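Local atomic coordinates of membrane-associated protein VP24 (Marburg virus - Musoke, Kenya, 1980, PDB entry 4OR8), a protein that may act as a minor matrix protein with a role in viral nucleocapsid assembly and virion budding, and interacts with the nucleoprotein. Residues L111-L121 / L167-M178; R206-R217 / S230-E240. One frame throughout, in Å; residues are numbered along the deposited sequence. Where two conformers were deposited one is given.

Contact 1 joins the end of helix 104-115 and the turn after it to helix 161-178. Contact 2 is a beta hairpin, strands 210-221 and 228-239, in the mixed sheet. Their centres lie about 17 Å apart, and contact 1 comes wholly earlier in the chain. The two meet directly. Leu111 CD1 packs on Val213 CG2 at 4.0 Å, and Met178 O lies 3.5 Å from Phe211 CE1. Helix 104-115 thus rests on the hairpin face that carries Val213, Val215 and Val238, while it packs against helix 161-178 in contact 1. Both contacts are largely buried.

Contact 1 of 2, residues L111-L121 / L167-M178; sequences LLGVALKDQEL and LMAGVKNFFNKM
Phe174 holds its CG anti to the backbone N (chi1 -180°), which sends the ring against Ala115. Lys177 instead sets CG between its backbone N and carbonyl carbon (chi1 66°), and its chain bends at chi3 to reach Glu120. The motif is a steep helix-helix crossing: helices 111-115 and 167-178 run at 111° to each other, 10.0 Å apart at closest approach. A type I turn from Ala115 to Asp118 follows, and the residues after it stay against helix 167-178.

Ala115 CA lies over the centre of the Phe174 ring, a CH-pi contact 3.9 Å from the centroid. Asp118 OD1 and Leu111 CD2 both meet this ring at its edge. Leu111 CD2 also touches the edge of the Phe175 ring, and Leu111 and Met178 meet tip to tip, with CD2 3.6 Å from SD. In the conformer given, Leu112 CD2 touches both Val171 CG1 and Phe175 CZ. Leu243 of helix 240-244 extends this apolar cluster.

The polar side is a small salt-bridge network. Lys177 NZ donates to Glu120 OE1 at 3.1 Å and meets it nearly along the C-O axis. Its ion pair with Asp118 OD2 is long, 3.6 Å. At the other end Leu121 lies over Gly170, which has no side chain in the way: Leu121 CD1 comes within 3.8 Å of Gly170 CA.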
loop_
_atom_site.group_PDB
_atom_site.type_symbol
_atom_site.label_atom_id
_atom_site.label_comp_id
_atom_site.label_asym_id
_atom_site.label_seq_id
_atom_site.Cartn_x
_atom_site.Cartn_y
_atom_site.Cartn_z
ATOM N N LEU B 111 14.884 5.555 4.781
ATOM C CA LEU B 111 14.838 4.220 4.204
ATOM C C LEU B 111 15.920 4.075 3.135
ATOM O O LEU B 111 16.592 3.046 3.050
ATOM C CB LEU B 111 13.446 3.956 3.625
ATOM C CG LEU B 111 13.006 2.514 3.370
ATOM C CD1 LEU B 111 11.489 2.436 3.360
ATOM C CD2 LEU B 111 13.566 2.004 2.055
ATOM N N LEU B 112 16.094 5.116 2.331
ATOM C CA LEU B 112 17.121 5.113 1.297
ATOM C C LEU B 112 18.519 5.049 1.898
ATOM O O LEU B 112 19.406 4.388 1.356
ATOM C CB LEU B 112 16.983 6.335 0.388
ATOM C CG LEU B 112 15.986 6.174 -0.758
ATOM C CD1 LEU B 112 15.873 7.452 -1.563
ATOM C CD2 LEU B 112 16.413 5.026 -1.650
ATOM N N GLY B 113 18.714 5.733 3.021
ATOM C CA GLY B 113 19.991 5.712 3.709
ATOM C C GLY B 113 20.364 4.301 4.123
ATOM O O GLY B 113 21.520 3.892 4.021
ATOM N N VAL B 114 19.371 3.554 4.589
ATOM C CA VAL B 114 19.560 2.160 4.963
ATOM C C VAL B 114 19.917 1.298 3.750
ATOM O O VAL B 114 20.820 0.464 3.817
ATOM C CB VAL B 114 18.296 1.599 5.655
ATOM C CG1 VAL B 114 18.400 0.093 5.847
ATOM C CG2 VAL B 114 18.077 2.294 6.983
ATOM N N ALA B 115 19.207 1.518 2.645
ATOM C CA ALA B 115 19.399 0.744 1.419
ATOM C C ALA B 115 20.820 0.881 0.885
ATOM O O ALA B 115 21.406 -0.084 0.397
ATOM C CB ALA B 115 18.404 1.176 0.364
ATOM N N LEU B 116 21.374 2.084 0.983
ATOM C CA LEU B 116 22.742 2.325 0.533
ATOM C C LEU B 116 23.777 1.531 1.327
ATOM O O LEU B 116 24.917 1.379 0.885
ATOM C CB LEU B 116 23.083 3.816 0.593
ATOM C CG LEU B 116 22.871 4.675 -0.656
ATOM C CD1 LEU B 116 21.460 4.539 -1.192
ATOM C CD2 LEU B 116 23.179 6.127 -0.337
ATOM N N LYS B 117 23.392 1.034 2.499
ATOM C CA LYS B 117 24.326 0.257 3.310
ATOM C C LYS B 117 24.062 -1.241 3.195
ATOM O O LYS B 117 24.657 -2.024 3.927
ATOM C CB LYS B 117 24.311 0.691 4.782
ATOM C CG LYS B 117 24.693 2.150 5.012
ATOM C CD LYS B 117 26.081 2.475 4.473
ATOM C CE LYS B 117 27.162 1.739 5.253
ATOM N NZ LYS B 117 28.524 2.008 4.709
ATOM N N ASP B 118 23.188 -1.635 2.267
ATOM C CA ASP B 118 22.885 -3.053 2.043
ATOM C C ASP B 118 24.150 -3.834 1.682
ATOM O O ASP B 118 24.927 -3.412 0.827
ATOM C CB ASP B 118 21.819 -3.234 0.952
ATOM C CG ASP B 118 21.194 -4.630 0.965
ATOM O OD1 ASP B 118 20.655 -5.032 2.020
ATOM O OD2 ASP B 118 21.242 -5.332 -0.070
ATOM N N GLN B 119 24.348 -4.976 2.336
ATOM C CA GLN B 119 25.553 -5.786 2.149
ATOM C C GLN B 119 25.693 -6.342 0.732
ATOM O O GLN B 119 26.800 -6.588 0.253
ATOM C CB GLN B 119 25.600 -6.935 3.168
ATOM C CG GLN B 119 24.459 -7.950 3.049
ATOM C CD GLN B 119 23.139 -7.443 3.623
ATOM O OE1 GLN B 119 23.121 -6.615 4.537
ATOM N NE2 GLN B 119 22.030 -7.939 3.083
ATOM N N GLU B 120 24.562 -6.536 0.067
ATOM C CA GLU B 120 24.557 -7.107 -1.269
ATOM C C GLU B 120 24.937 -6.047 -2.294
ATOM O O GLU B 120 25.397 -6.364 -3.389
ATOM C CB GLU B 120 23.178 -7.684 -1.585
ATOM C CG GLU B 120 23.154 -8.640 -2.763
ATOM C CD GLU B 120 21.845 -9.399 -2.858
ATOM O OE1 GLU B 120 20.937 -9.114 -2.048
ATOM O OE2 GLU B 120 21.728 -10.280 -3.738
ATOM N N LEU B 121 24.750 -4.785 -1.924
ATOM C CA LEU B 121 25.063 -3.667 -2.805
ATOM C C LEU B 121 26.533 -3.258 -2.735
ATOM O O LEU B 121 27.158 -2.968 -3.755
ATOM C CB LEU B 121 24.180 -2.467 -2.465
ATOM C CG LEU B 121 24.541 -1.147 -3.150
ATOM C CD1 LEU B 121 24.586 -1.314 -4.668
ATOM C CD2 LEU B 121 23.545 -0.068 -2.765
ATOM N N LEU B 167 24.541 0.929 -8.372
ATOM C CA LEU B 167 23.935 1.610 -7.235
ATOM C C LEU B 167 22.415 1.632 -7.326
ATOM O O LEU B 167 21.730 1.363 -6.342
ATOM C CB LEU B 167 24.471 3.032 -7.108
ATOM C CG LEU B 167 23.884 3.810 -5.932
ATOM C CD1 LEU B 167 24.226 3.112 -4.623
ATOM C CD2 LEU B 167 24.363 5.258 -5.932
ATOM N N MET B 168 21.894 1.945 -8.508
ATOM C CA MET B 168 20.453 1.966 -8.722
ATOM C C MET B 168 19.872 0.557 -8.637
ATOM O O MET B 168 18.829 0.343 -8.023
ATOM C CB MET B 168 20.117 2.599 -10.071
ATOM C CG MET B 168 20.679 3.999 -10.261
ATOM S SD MET B 168 20.139 5.178 -9.001
ATOM C CE MET B 168 21.724 5.805 -8.458
ATOM N N ALA B 169 20.554 -0.405 -9.251
ATOM C CA ALA B 169 20.109 -1.796 -9.222
ATOM C C ALA B 169 20.062 -2.346 -7.797
ATOM O O ALA B 169 19.183 -3.140 -7.450
ATOM C CB ALA B 169 21.009 -2.658 -10.091
ATOM N N GLY B 170 21.016 -1.916 -6.977
ATOM C CA GLY B 170 21.076 -2.327 -5.588
ATOM C C GLY B 170 19.916 -1.820 -4.753
ATOM O O GLY B 170 19.376 -2.559 -3.930
ATOM N N VAL B 171 19.536 -0.562 -4.964
ATOM C CA VAL B 171 18.437 0.050 -4.224
ATOM C C VAL B 171 17.106 -0.601 -4.588
ATOM O O VAL B 171 16.272 -0.857 -3.715
ATOM C CB VAL B 171 18.369 1.574 -4.466
ATOM C CG1 VAL B 171 17.119 2.163 -3.838
ATOM C CG2 VAL B 171 19.610 2.250 -3.911
ATOM N N LYS B 172 16.915 -0.879 -5.875
ATOM C CA LYS B 172 15.724 -1.587 -6.335
ATOM C C LYS B 172 15.668 -2.972 -5.701
ATOM O O LYS B 172 14.600 -3.451 -5.315
ATOM C CB LYS B 172 15.711 -1.709 -7.860
ATOM C CG LYS B 172 15.475 -0.399 -8.593
ATOM C CD LYS B 172 15.611 -0.564 -10.101
ATOM C CE LYS B 172 14.464 -1.372 -10.690
ATOM N NZ LYS B 172 13.161 -0.661 -10.580
ATOM N N ASN B 173 16.832 -3.603 -5.594
ATOM C CA ASN B 173 16.936 -4.919 -4.980
ATOM C C ASN B 173 16.551 -4.890 -3.507
ATOM O O ASN B 173 15.884 -5.800 -3.011
ATOM C CB ASN B 173 18.350 -5.474 -5.158
ATOM C CG ASN B 173 18.552 -6.798 -4.451
ATOM O OD1 ASN B 173 19.198 -6.863 -3.408
ATOM N ND2 ASN B 173 18.000 -7.863 -5.018
ATOM N N PHE B 174 16.964 -3.836 -2.811
ATOM C CA PHE B 174 16.628 -3.684 -1.401
ATOM C C PHE B 174 15.135 -3.449 -1.215
ATOM O O PHE B 174 14.532 -3.965 -0.278
ATOM C CB PHE B 174 17.416 -2.538 -0.773
ATOM C CG PHE B 174 17.127 -2.332 0.686
ATOM C CD1 PHE B 174 17.780 -3.087 1.645
ATOM C CD2 PHE B 174 16.205 -1.383 1.100
ATOM C CE1 PHE B 174 17.521 -2.900 2.989
ATOM C CE2 PHE B 174 15.941 -1.192 2.441
ATOM C CZ PHE B 174 16.600 -1.951 3.388
ATOM N N PHE B 175 14.548 -2.658 -2.106
ATOM C CA PHE B 175 13.115 -2.417 -2.079
ATOM C C PHE B 175 12.386 -3.731 -2.264
ATOM O O PHE B 175 11.400 -4.009 -1.584
ATOM C CB PHE B 175 12.709 -1.452 -3.193
ATOM C CG PHE B 175 13.096 -0.029 -2.935
ATOM C CD1 PHE B 175 13.395 0.402 -1.655
ATOM C CD2 PHE B 175 13.156 0.880 -3.974
ATOM C CE1 PHE B 175 13.749 1.716 -1.418
ATOM C CE2 PHE B 175 13.508 2.194 -3.743
ATOM C CZ PHE B 175 13.805 2.613 -2.463
ATOM N N ASN B 176 12.892 -4.540 -3.186
ATOM C CA ASN B 176 12.290 -5.827 -3.495
ATOM C C ASN B 176 12.330 -6.808 -2.327
ATOM O O ASN B 176 11.380 -7.562 -2.110
ATOM C CB ASN B 176 12.960 -6.448 -4.720
ATOM C CG ASN B 176 12.413 -7.819 -5.046
ATOM O OD1 ASN B 176 11.389 -7.946 -5.716
ATOM N ND2 ASN B 176 13.091 -8.859 -4.570
ATOM N N LYS B 177 13.428 -6.808 -1.579
ATOM C CA LYS B 177 13.544 -7.723 -0.453
ATOM C C LYS B 177 12.717 -7.242 0.740
ATOM O O LYS B 177 12.362 -8.028 1.617
ATOM C CB LYS B 177 15.010 -7.969 -0.074
ATOM C CG LYS B 177 15.738 -6.767 0.477
ATOM C CD LYS B 177 17.238 -6.872 0.222
ATOM C CE LYS B 177 17.798 -8.213 0.667
ATOM N NZ LYS B 177 19.269 -8.302 0.431
ATOM N N MET B 178 12.394 -5.953 0.756
ATOM C CA MET B 178 11.497 -5.404 1.769
ATOM C C MET B 178 10.092 -5.973 1.612
ATOM O O MET B 178 9.345 -6.092 2.584
ATOM C CB MET B 178 11.438 -3.885 1.667
ATOM C CG MET B 178 12.674 -3.168 2.161
ATOM S SD MET B 178 12.415 -1.385 2.106
ATOM C CE MET B 178 10.918 -1.247 3.072
#

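Contact 2 of 2, residues R206-R217 / S230-E240; sequences RVNMGFLVEVRR and SESVVFGLVAE
Phe211 and Val238 exchange two backbone hydrogen bonds, and the pattern repeats along this antiparallel beta hairpin. The hydrogen-bonded pairs are Phe211-Val238, Val213-Gly236, Val215-Val234 and Arg217-Ser232, which give eight N-H...O bonds. The bond from Phe211 N to Val238 O is almost straight, 177° at the hydrogen. Between these pairs CA-H...O contacts fill in, such as Phe235 CA to Val213 O at 3.2 Å. The strand axes come within 4.7 Å at their closest.

Apolar packing lines both faces. Leu212 and Leu237 share one face and cross at about a right angle, CD1 to CD1 4.0 Å. Leu237 CD2 also meets Met209 CE, while Leu93 of helix 91-94 lies against Leu212, Val233 and Phe235. The other face carries Phe211, Val213, Val215, Val234 and Val238. There Arg217 bends at chi3 (69°), and its guanidinium lies with one face over Val234 CG2.

Charged groups gather in two places. Arg216 NE bonds Glu214 OE2 at 2.9 Å within one strand, with OE2 26° out of the guanidinium plane. Glu214 OE1 bonds Tyr22 OH of the second subunit. Near Gly210, Arg206 NH1 bonds Leu181 O, and Arg206 NE donates to water 1, which in turn donates to Val207 O and Glu240 OE1. Water 2 donates to Asn208 O. Glu240 OE2 may pair with Arg244 of its own chain and of the second subunit, but its place is doubtful.

The backbone ladder therefore fixes the strand register. Glu214, through Tyr22 of the second subunit, and the backbone hydrogen bonds of Asn208 to that subunit tie the hairpin into the dimer.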
loop_
_atom_site.group_PDB
_atom_site.type_symbol
_atom_site.label_atom_id
_atom_site.label_comp_id
_atom_site.label_asym_id
_atom_site.label_seq_id
_atom_site.Cartn_x
_atom_site.Cartn_y
_atom_site.Cartn_z
ATOM N N ARG B 206 6.774 -3.762 8.297
ATOM C CA ARG B 206 5.685 -3.755 7.331
ATOM C C ARG B 206 4.322 -3.834 8.015
ATOM O O ARG B 206 4.047 -4.760 8.780
ATOM C CB ARG B 206 5.830 -4.892 6.321
ATOM C CG ARG B 206 4.753 -4.874 5.257
ATOM C CD ARG B 206 4.991 -5.924 4.190
ATOM N NE ARG B 206 4.109 -5.708 3.046
ATOM C CZ ARG B 206 4.195 -6.369 1.897
ATOM N NH1 ARG B 206 5.127 -7.299 1.730
ATOM N NH2 ARG B 206 3.351 -6.097 0.913
ATOM N N VAL B 207 3.480 -2.846 7.738
ATOM C CA VAL B 207 2.100 -2.860 8.192
ATOM C C VAL B 207 1.183 -2.946 6.973
ATOM O O VAL B 207 1.658 -2.999 5.842
ATOM C CB VAL B 207 1.766 -1.611 9.033
ATOM C CG1 VAL B 207 2.432 -1.700 10.388
ATOM C CG2 VAL B 207 2.192 -0.337 8.304
ATOM N N ASN B 208 -0.126 -2.966 7.201
ATOM C CA ASN B 208 -1.081 -3.035 6.102
ATOM C C ASN B 208 -1.007 -1.830 5.170
ATOM O O ASN B 208 -1.270 -1.943 3.970
ATOM C CB ASN B 208 -2.506 -3.189 6.636
ATOM C CG ASN B 208 -2.756 -4.549 7.248
ATOM O OD1 ASN B 208 -2.205 -5.554 6.799
ATOM N ND2 ASN B 208 -3.592 -4.590 8.281
ATOM N N MET B 209 -0.647 -0.679 5.726
ATOM C CA MET B 209 -0.639 0.569 4.966
ATOM C C MET B 209 0.671 0.787 4.222
ATOM O O MET B 209 0.744 1.586 3.290
ATOM C CB MET B 209 -0.923 1.756 5.886
ATOM C CG MET B 209 -2.320 1.741 6.474
ATOM S SD MET B 209 -2.709 3.245 7.379
ATOM C CE MET B 209 -2.360 4.488 6.138
ATOM N N GLY B 210 1.704 0.070 4.637
ATOM C CA GLY B 210 3.010 0.216 4.033
ATOM C C GLY B 210 4.107 -0.117 5.019
ATOM O O GLY B 210 4.012 -1.095 5.754
ATOM N N PHE B 211 5.146 0.704 5.045
ATOM C CA PHE B 211 6.292 0.431 5.894
ATOM C C PHE B 211 6.474 1.501 6.955
ATOM O O PHE B 211 6.669 2.673 6.645
ATOM C CB PHE B 211 7.555 0.285 5.050
ATOM C CG PHE B 211 7.486 -0.836 4.056
ATOM C CD1 PHE B 211 7.815 -2.128 4.430
ATOM C CD2 PHE B 211 7.080 -0.603 2.755
ATOM C CE1 PHE B 211 7.749 -3.166 3.522
ATOM C CE2 PHE B 211 7.010 -1.635 1.840
ATOM C CZ PHE B 211 7.346 -2.920 2.225
ATOM N N LEU B 212 6.394 1.087 8.211
ATOM C CA LEU B 212 6.611 1.992 9.327
ATOM C C LEU B 212 8.108 2.127 9.560
ATOM O O LEU B 212 8.779 1.154 9.892
ATOM C CB LEU B 212 5.923 1.455 10.583
ATOM C CG LEU B 212 5.516 2.462 11.660
ATOM C CD1 LEU B 212 4.588 3.526 11.092
ATOM C CD2 LEU B 212 4.854 1.743 12.823
ATOM N N VAL B 213 8.632 3.332 9.364
ATOM C CA VAL B 213 10.056 3.582 9.544
ATOM C C VAL B 213 10.308 4.282 10.872
ATOM O O VAL B 213 9.866 5.409 11.086
ATOM C CB VAL B 213 10.633 4.429 8.399
ATOM C CG1 VAL B 213 12.090 4.760 8.670
ATOM C CG2 VAL B 213 10.483 3.698 7.072
ATOM N N GLU B 214 11.027 3.603 11.758
ATOM C CA GLU B 214 11.244 4.085 13.117
ATOM C C GLU B 214 12.728 4.272 13.422
ATOM O O GLU B 214 13.543 3.396 13.137
ATOM C CB GLU B 214 10.629 3.093 14.104
ATOM C CG GLU B 214 11.158 3.202 15.515
ATOM C CD GLU B 214 10.682 2.063 16.396
ATOM O OE1 GLU B 214 9.963 1.176 15.888
ATOM O OE2 GLU B 214 11.028 2.057 17.597
ATOM N N VAL B 215 13.077 5.415 14.004
ATOM C CA VAL B 215 14.466 5.693 14.363
ATOM C C VAL B 215 14.631 6.082 15.832
ATOM O O VAL B 215 13.997 7.024 16.310
ATOM C CB VAL B 215 15.063 6.816 13.493
ATOM C CG1 VAL B 215 16.504 7.096 13.900
ATOM C CG2 VAL B 215 14.982 6.453 12.025
ATOM N N ARG B 216 15.486 5.355 16.544
ATOM C CA ARG B 216 15.821 5.706 17.921
ATOM C C ARG B 216 17.233 6.271 17.972
ATOM O O ARG B 216 18.209 5.550 17.774
ATOM C CB ARG B 216 15.698 4.489 18.836
ATOM C CG ARG B 216 14.306 3.875 18.865
ATOM C CD ARG B 216 14.286 2.599 19.687
ATOM N NE ARG B 216 12.962 1.986 19.729
ATOM C CZ ARG B 216 12.681 0.861 20.380
ATOM N NH1 ARG B 216 13.633 0.221 21.049
ATOM N NH2 ARG B 216 11.449 0.373 20.365
ATOM N N ARG B 217 17.334 7.571 18.227
ATOM C CA ARG B 217 18.620 8.255 18.193
ATOM C C ARG B 217 18.918 8.984 19.500
ATOM O O ARG B 217 18.154 8.904 20.463
ATOM C CB ARG B 217 18.649 9.252 17.035
ATOM C CG ARG B 217 17.623 10.365 17.159
ATOM C CD ARG B 217 17.926 11.502 16.199
ATOM N NE ARG B 217 17.712 11.128 14.803
ATOM C CZ ARG B 217 16.719 11.589 14.051
ATOM N NH1 ARG B 217 15.846 12.451 14.559
ATOM N NH2 ARG B 217 16.601 11.196 12.788
ATOM N N SER B 230 20.016 13.282 25.105
ATOM C CA SER B 230 18.794 12.587 25.491
ATOM C C SER B 230 18.347 11.590 24.430
ATOM O O SER B 230 18.657 11.741 23.252
ATOM C CB SER B 230 17.676 13.594 25.766
ATOM O OG SER B 230 16.506 12.939 26.223
ATOM N N GLU B 231 17.616 10.569 24.862
ATOM C CA GLU B 231 17.067 9.579 23.947
ATOM C C GLU B 231 15.912 10.181 23.159
ATOM O O GLU B 231 14.993 10.764 23.733
ATOM C CB GLU B 231 16.588 8.350 24.719
ATOM C CG GLU B 231 16.029 7.243 23.841
ATOM C CD GLU B 231 17.102 6.538 23.027
ATOM O OE1 GLU B 231 18.276 6.543 23.453
ATOM O OE2 GLU B 231 16.770 5.976 21.960
ATOM N N SER B 232 15.962 10.040 21.840
ATOM C CA SER B 232 14.934 10.598 20.971
ATOM C C SER B 232 14.346 9.529 20.050
ATOM O O SER B 232 15.054 8.634 19.590
ATOM C CB SER B 232 15.510 11.749 20.147
ATOM O OG SER B 232 14.588 12.179 19.163
ATOM N N VAL B 233 13.048 9.623 19.791
ATOM C CA VAL B 233 12.368 8.662 18.930
ATOM C C VAL B 233 11.508 9.358 17.881
ATOM O O VAL B 233 10.608 10.127 18.213
ATOM C CB VAL B 233 11.484 7.697 19.743
ATOM C CG1 VAL B 233 10.634 6.850 18.816
ATOM C CG2 VAL B 233 12.341 6.815 20.640
ATOM N N VAL B 234 11.797 9.092 16.613
ATOM C CA VAL B 234 10.976 9.602 15.525
ATOM C C VAL B 234 10.476 8.435 14.695
ATOM O O VAL B 234 11.076 7.361 14.701
ATOM C CB VAL B 234 11.754 10.573 14.611
ATOM C CG1 VAL B 234 12.213 11.789 15.396
ATOM C CG2 VAL B 234 12.936 9.871 13.963
ATOM N N PHE B 235 9.370 8.642 13.990
ATOM C CA PHE B 235 8.839 7.610 13.112
ATOM C C PHE B 235 7.917 8.189 12.051
ATOM O O PHE B 235 7.270 9.215 12.264
ATOM C CB PHE B 235 8.121 6.518 13.910
ATOM C CG PHE B 235 6.826 6.962 14.528
ATOM C CD1 PHE B 235 6.815 7.642 15.735
ATOM C CD2 PHE B 235 5.616 6.685 13.911
ATOM C CE1 PHE B 235 5.625 8.047 16.308
ATOM C CE2 PHE B 235 4.419 7.088 14.480
ATOM C CZ PHE B 235 4.425 7.769 15.680
ATOM N N GLY B 236 7.871 7.523 10.903
ATOM C CA GLY B 236 7.001 7.924 9.818
ATOM C C GLY B 236 6.485 6.704 9.084
ATOM O O GLY B 236 6.874 5.579 9.391
ATOM N N LEU B 237 5.612 6.926 8.110
ATOM C CA LEU B 237 5.013 5.829 7.369
ATOM C C LEU B 237 5.199 6.019 5.872
ATOM O O LEU B 237 4.706 6.989 5.296
ATOM C CB LEU B 237 3.524 5.724 7.700
ATOM C CG LEU B 237 2.728 4.628 6.993
ATOM C CD1 LEU B 237 3.272 3.259 7.358
ATOM C CD2 LEU B 237 1.252 4.729 7.341
ATOM N N VAL B 238 5.920 5.096 5.243
ATOM C CA VAL B 238 6.070 5.119 3.796
ATOM C C VAL B 238 5.049 4.187 3.154
ATOM O O VAL B 238 5.041 2.985 3.418
ATOM C CB VAL B 238 7.491 4.729 3.348
ATOM C CG1 VAL B 238 7.570 4.696 1.833
ATOM C CG2 VAL B 238 8.515 5.706 3.907
ATOM N N ALA B 239 4.184 4.755 2.318
ATOM C CA ALA B 239 3.136 3.993 1.653
ATOM C C ALA B 239 3.729 2.958 0.711
ATOM O O ALA B 239 4.740 3.204 0.056
ATOM C CB ALA B 239 2.206 4.918 0.904
ATOM N N GLU B 240 3.079 1.805 0.647
ATOM C CA GLU B 240 3.548 0.671 -0.137
ATOM C C GLU B 240 3.817 1.019 -1.600
ATOM O O GLU B 240 4.809 0.571 -2.176
ATOM C CB GLU B 240 2.520 -0.456 -0.044
ATOM C CG GLU B 240 2.977 -1.787 -0.592
ATOM C CD GLU B 240 1.977 -2.891 -0.301
ATOM O OE1 GLU B 240 1.085 -2.671 0.546
ATOM O OE2 GLU B 240 2.077 -3.971 -0.919
HETATM O O HOH W 1 2.334 -3.576 3.304
HETATM O O HOH W 2 -0.397 -0.925 1.514
#